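Local coordinates for ChrR-like cupin domain-containing protein (Ralstonia eutropha, PDB 3CJX) that is of unknown function but has a cupin-like beta fold related to the ChrR cupin domain, at residues G136-K139 and N140-R144. Numbering follows the deposited sequence.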
ATOM      1  N   GLY A 136       0.885  -1.532 -11.480  1.00 39.37           N
ATOM      2  CA  GLY A 136       2.036  -1.417 -12.360  1.00 39.37           C
ATOM      3  C   GLY A 136       2.980  -0.302 -11.948  1.00 39.08           C
ATOM      4  O   GLY A 136       4.186  -0.513 -11.883  1.00 39.92           O
ATOM      5  N   VAL A 137       2.431   0.880 -11.661  1.00 38.39           N
ATOM      6  CA  VAL A 137       3.249   2.031 -11.283  1.00 37.45           C
ATOM      7  C   VAL A 137       4.008   1.755  -9.995  1.00 36.98           C
ATOM      8  O   VAL A 137       5.220   1.995  -9.906  1.00 37.37           O
ATOM      9  CB  VAL A 137       2.395   3.328 -11.120  1.00 38.17           C
ATOM     10  CG1 VAL A 137       3.214   4.434 -10.427  1.00 35.22           C
ATOM     11  CG2 VAL A 137       1.849   3.815 -12.470  1.00 35.78           C
ATOM     12  N   ILE A 138       3.291   1.236  -9.006  1.00 37.04           N
ATOM     13  CA  ILE A 138       3.877   0.920  -7.713  1.00 36.83           C
ATOM     14  C   ILE A 138       4.958  -0.139  -7.875  1.00 37.85           C
ATOM     15  O   ILE A 138       6.037  -0.013  -7.281  1.00 39.62           O
ATOM     16  CB  ILE A 138       2.832   0.477  -6.675  1.00 36.70           C
ATOM     17  CG1 ILE A 138       1.797   1.575  -6.442  1.00 35.77           C
ATOM     18  CG2 ILE A 138       3.500   0.203  -5.351  1.00 33.25           C
ATOM     19  CD1 ILE A 138       2.405   2.892  -5.993  1.00 36.40           C
ATOM     20  N   LYS A 139       4.695  -1.146  -8.702  1.00 37.37           N
ATOM     21  CA  LYS A 139       5.692  -2.189  -8.951  1.00 37.40           C
ATOM     22  C   LYS A 139       6.974  -1.603  -9.528  1.00 37.46           C
ATOM     23  O   LYS A 139       8.065  -1.997  -9.126  1.00 37.55           O
ATOM     24  CB  LYS A 139       5.151  -3.280  -9.884  1.00 37.27           C
ATOM     25  CG  LYS A 139       6.045  -4.533  -9.970  1.00 35.22           C
ATOM     26  CD  LYS A 139       5.372  -5.645 -10.785  1.00 36.60           C
ATOM     27  CE  LYS A 139       6.187  -6.930 -10.832  1.00 34.80           C
ATOM     28  NZ  LYS A 139       7.552  -6.749 -11.425  1.00 37.04           N
ATOM     29  N   ASN A 140       6.848  -0.673 -10.470  1.00 37.69           N
ATOM     30  CA  ASN A 140       8.044  -0.020 -11.034  1.00 38.37           C
ATOM     31  C   ASN A 140       8.867   0.669  -9.942  1.00 37.67           C
ATOM     32  O   ASN A 140      10.091   0.504  -9.915  1.00 37.73           O
ATOM     33  CB  ASN A 140       7.703   0.958 -12.166  1.00 38.47           C
ATOM     34  CG  ASN A 140       7.171   0.252 -13.410  1.00 44.53           C
ATOM     35  OD1 ASN A 140       6.822  -0.931 -13.378  1.00 49.26           O
ATOM     36  ND2 ASN A 140       7.104   0.977 -14.511  1.00 47.84           N
ATOM     37  N   TRP A 141       8.230   1.427  -9.052  0.50 35.83           N
ATOM     38  CA  TRP A 141       8.992   2.055  -7.975  0.50 33.91           C
ATOM     39  C   TRP A 141       9.602   0.985  -7.084  0.50 35.37           C
ATOM     40  O   TRP A 141      10.763   1.106  -6.684  0.50 36.23           O
ATOM     41  CB  TRP A 141       8.156   3.008  -7.120  0.50 31.25           C
ATOM     42  CG  TRP A 141       8.982   3.599  -6.020  0.50 26.85           C
ATOM     43  CD1 TRP A 141       9.747   4.723  -6.083  0.50 25.03           C
ATOM     44  CD2 TRP A 141       9.166   3.063  -4.710  0.50 23.07           C
ATOM     45  NE1 TRP A 141      10.378   4.931  -4.887  0.50 21.93           N
ATOM     46  CE2 TRP A 141      10.045   3.918  -4.032  0.50 18.36           C
ATOM     47  CE3 TRP A 141       8.669   1.938  -4.046  0.50 23.69           C
ATOM     48  CZ2 TRP A 141      10.429   3.697  -2.726  0.50 23.81           C
ATOM     49  CZ3 TRP A 141       9.044   1.721  -2.751  0.50 23.66           C
ATOM     50  CH2 TRP A 141       9.912   2.593  -2.099  0.50 25.42           C
ATOM     51  N   VAL A 142       8.829  -0.060  -6.778  1.00 36.26           N
ATOM     52  CA  VAL A 142       9.337  -1.151  -5.925  1.00 35.08           C
ATOM     53  C   VAL A 142      10.617  -1.763  -6.505  1.00 35.93           C
ATOM     54  O   VAL A 142      11.643  -1.833  -5.827  1.00 36.74           O
ATOM     55  CB  VAL A 142       8.289  -2.296  -5.727  1.00 34.88           C
ATOM     56  CG1 VAL A 142       8.979  -3.578  -5.201  1.00 28.24           C
ATOM     57  CG2 VAL A 142       7.113  -1.839  -4.831  1.00 29.67           C
ATOM     58  N   ASP A 143      10.555  -2.174  -7.768  1.00 36.85           N
ATOM     59  CA  ASP A 143      11.701  -2.817  -8.419  1.00 37.49           C
ATOM     60  C   ASP A 143      12.893  -1.872  -8.485  1.00 38.29           C
ATOM     61  O   ASP A 143      14.030  -2.312  -8.358  1.00 38.51           O
ATOM     62  CB  ASP A 143      11.329  -3.336  -9.811  1.00 36.19           C
ATOM     63  CG  ASP A 143      10.371  -4.521  -9.764  1.00 37.50           C
ATOM     64  OD1 ASP A 143      10.430  -5.305  -8.782  1.00 35.74           O
ATOM     65  OD2 ASP A 143       9.573  -4.680 -10.732  1.00 39.97           O
ATOM     66  N   ARG A 144      12.627  -0.582  -8.675  1.00 39.05           N
ATOM     67  CA  ARG A 144      13.682   0.435  -8.677  1.00 41.00           C
ATOM     68  C   ARG A 144      14.212   0.629  -7.264  1.00 40.08           C
ATOM     69  O   ARG A 144      15.418   0.809  -7.070  1.00 40.48           O
ATOM     70  CB  ARG A 144      13.174   1.776  -9.265  1.00 40.97           C
ATOM     71  CG  ARG A 144      13.880   3.096  -8.747  1.00 50.39           C
ATOM     72  CD  ARG A 144      13.506   4.385  -9.550  1.00 50.26           C
ATOM     73  NE  ARG A 144      12.108   4.373 -10.011  1.00 64.22           N
ATOM     74  CZ  ARG A 144      11.682   3.950 -11.214  1.00 68.84           C
ATOM     75  NH1 ARG A 144      12.533   3.513 -12.155  1.00 72.33           N
ATOM     76  NH2 ARG A 144      10.375   3.969 -11.494  1.00 64.53           N
TER
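K139 sets its CG opposite the backbone N (chi1 -169°) and stays extended until chi4, where a bend of -59° turns NZ to D143. D143 sets CG beside its own backbone N (chi1 -69°), which turns the carboxylate back toward K139. The two groups meet one helical turn apart. NZ of K139 lies 3.0 Å from OD2 of D143 in a salt bridge. It meets the syn lone pair of OD2, the side facing the other oxygen. The lysine chain passes beside the same oxygen, with CG of K139 3.6 Å from OD2 of D143. OD1 of D143 is hydrogen-bonded to the hydroxyl of Y155, which also makes a weak bond with NZ of K139. Both carboxylate oxygens thus have partners, which should limit rotation of the group. This is an i to i+4 ion pair on the helix 135-148, which follows strand 129-133 of the cupin-like beta fold. The same spacing recurs in the backbone: D143 N donates to K139 O at 2.8 Å, and V142 N donates to I138 O, also at 2.8 Å. On another side of the helix, CG2 of I138 and CG2 of V142 make a light apolar contact at 4.2 Å. There I138 touches M37 and V142 touches P34, so this side packs on strand 30-38. V142 also meets L21 and Y155.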